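Local coordinates for aminopeptidase-like protein (PDB 5JM6) that probably acts as a zinc-dependent aminopeptidase of the M18 family, assembling into a dodecamer linked to the Cvt pathway of selective autophagy, at residues A[202-207]-A[223-228]. Sequence-based numbering, arbitrary orientation.
Sequences ARIPTL and TEMVPV
The carbonyl oxygen of Arg203 accepts a hydrogen bond from Val228 N, 2.7 Å from Arg203 O, and is also touched by the CA-H of Pro227, with Pro227 CA 3.3 Å from that same oxygen. The return bond, Arg203 N to Val228 O at 3.2 Å, is weak. Beyond this pair the contact becomes apolar, with Ile204 the largest single contributor. Its two branches divide the work: CG2, anti to the backbone N (CG1 taking chi1 -57°), reaches Met225 CB at 3.7 Å, whereas CG1 of Ile204 lies alongside the proline ring, 4.0 Å from Pro227 CG. Trimmed to an alanine, this residue would lose both branches, and a gap would probably open between the Pro227 ring and the base of the Met225 side chain. Further along, a water donates to Pro205 O and Glu224 O, 2.8 Å from each, and so bridges two backbone carbonyls that cannot bond to each other. Both segments belong to the long connection between strands 190-196 and 228-231, the two outer strands, within this chain, of the six-stranded antiparallel sheet. Ile204 also packs on Leu174 of strand 174-183 and Pro227 on Val158 of strand 153-160. A second subunit joins in, its His397 bonding to Pro205 O and its Asn399 to Val226 O. The case illustrates how an irregular loop can be held in a buried setting: the backbone carbonyls of Arg203, Pro205, Glu224 and Val226 find partners in a neighbouring amide, a water and side chains of another subunit, which makes the loop's shape part of the oligomer interface.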
loop_
_atom_site.group_PDB
_atom_site.type_symbol
_atom_site.label_atom_id
_atom_site.label_comp_id
_atom_site.label_asym_id
_atom_site.label_seq_id
_atom_site.Cartn_x
_atom_site.Cartn_y
_atom_site.Cartn_z
ATOM N N ALA A 202 -24.083 22.271 30.124
ATOM C CA ALA A 202 -23.162 21.264 29.605
ATOM C C ALA A 202 -22.503 21.717 28.323
ATOM O O ALA A 202 -23.032 22.557 27.596
ATOM C CB ALA A 202 -23.884 19.943 29.381
ATOM N N ARG A 203 -21.311 21.190 28.082
ATOM C CA ARG A 203 -20.577 21.533 26.885
ATOM C C ARG A 203 -19.585 20.438 26.502
ATOM O O ARG A 203 -18.943 19.849 27.371
ATOM C CB ARG A 203 -19.879 22.867 27.115
ATOM C CG ARG A 203 -18.805 23.214 26.141
ATOM C CD ARG A 203 -18.563 24.695 26.207
ATOM N NE ARG A 203 -19.198 25.405 25.110
ATOM C CZ ARG A 203 -18.521 25.906 24.086
ATOM N NH1 ARG A 203 -17.204 25.771 24.047
ATOM N NH2 ARG A 203 -19.151 26.543 23.111
ATOM N N ILE A 204 -19.446 20.183 25.205
ATOM C CA ILE A 204 -18.424 19.261 24.731
ATOM C C ILE A 204 -17.355 20.086 24.023
ATOM O O ILE A 204 -17.537 20.496 22.877
ATOM C CB ILE A 204 -19.030 18.206 23.782
ATOM C CG1 ILE A 204 -20.161 17.453 24.492
ATOM C CG2 ILE A 204 -17.964 17.245 23.286
ATOM C CD1 ILE A 204 -21.105 16.730 23.558
ATOM N N PRO A 205 -16.232 20.339 24.716
ATOM C CA PRO A 205 -15.193 21.230 24.191
ATOM C C PRO A 205 -14.268 20.591 23.167
ATOM O O PRO A 205 -13.762 19.491 23.392
ATOM C CB PRO A 205 -14.413 21.614 25.444
ATOM C CG PRO A 205 -14.526 20.420 26.320
ATOM C CD PRO A 205 -15.875 19.798 26.040
ATOM N N THR A 206 -13.987 21.313 22.092
ATOM C CA THR A 206 -12.996 20.880 21.121
ATOM C C THR A 206 -11.590 21.104 21.655
ATOM O O THR A 206 -11.386 21.829 22.628
ATOM C CB THR A 206 -13.145 21.609 19.777
ATOM O OG1 THR A 206 -13.098 23.022 19.989
ATOM C CG2 THR A 206 -14.457 21.258 19.128
ATOM N N LEU A 207 -10.626 20.445 21.027
ATOM C CA LEU A 207 -9.219 20.687 21.302
ATOM C C LEU A 207 -8.690 21.731 20.324
ATOM O O LEU A 207 -9.133 21.789 19.179
ATOM C CB LEU A 207 -8.420 19.389 21.190
ATOM C CG LEU A 207 -6.926 19.449 21.500
ATOM C CD1 LEU A 207 -6.709 19.786 22.962
ATOM C CD2 LEU A 207 -6.269 18.127 21.149
ATOM N N THR A 223 -14.850 8.610 24.818
ATOM C CA THR A 223 -13.630 9.109 25.452
ATOM C C THR A 223 -13.498 10.601 25.177
ATOM O O THR A 223 -13.238 11.390 26.085
ATOM C CB THR A 223 -12.367 8.344 24.992
ATOM O OG1 THR A 223 -12.383 7.026 25.555
ATOM C CG2 THR A 223 -11.101 9.057 25.456
ATOM N N GLU A 224 -13.570 10.959 23.901
ATOM C CA GLU A 224 -13.395 12.339 23.460
ATOM C C GLU A 224 -14.605 13.281 23.502
ATOM O O GLU A 224 -14.418 14.497 23.449
ATOM C CB GLU A 224 -12.836 12.316 22.045
ATOM C CG GLU A 224 -11.465 11.689 22.004
ATOM C CD GLU A 224 -10.999 11.382 20.605
ATOM O OE1 GLU A 224 -9.807 11.054 20.444
ATOM O OE2 GLU A 224 -11.821 11.462 19.670
ATOM N N MET A 225 -15.834 12.771 23.539
ATOM C CA MET A 225 -16.931 13.693 23.785
ATOM C C MET A 225 -17.638 13.338 25.075
ATOM O O MET A 225 -18.700 12.720 25.068
ATOM C CB MET A 225 -17.921 13.639 22.621
ATOM C CG MET A 225 -17.263 13.626 21.254
ATOM S SD MET A 225 -18.435 13.375 19.908
ATOM C CE MET A 225 -19.127 15.016 19.742
ATOM N N VAL A 226 -17.127 13.880 26.167
ATOM C CA VAL A 226 -17.732 13.703 27.469
ATOM C C VAL A 226 -18.042 15.099 27.919
ATOM O O VAL A 226 -17.126 15.894 28.110
ATOM C CB VAL A 226 -16.809 12.992 28.472
ATOM C CG1 VAL A 226 -17.496 12.858 29.821
ATOM C CG2 VAL A 226 -16.400 11.629 27.944
ATOM N N PRO A 227 -19.329 15.419 28.061
ATOM C CA PRO A 227 -19.692 16.797 28.390
ATOM C C PRO A 227 -19.033 17.284 29.675
ATOM O O PRO A 227 -18.683 16.491 30.552
ATOM C CB PRO A 227 -21.211 16.731 28.541
ATOM C CG PRO A 227 -21.619 15.562 27.711
ATOM C CD PRO A 227 -20.511 14.565 27.858
ATOM N N VAL A 228 -18.852 18.595 29.752
ATOM C CA VAL A 228 -18.267 19.249 30.911
ATOM C C VAL A 228 -19.338 20.118 31.574
ATOM O O VAL A 228 -19.923 20.989 30.931
ATOM C CB VAL A 228 -17.039 20.085 30.501
ATOM C CG1 VAL A 228 -16.799 21.197 31.475
ATOM C CG2 VAL A 228 -15.807 19.195 30.385
HETATM O O HOH W 1 -14.370 17.089 24.610
#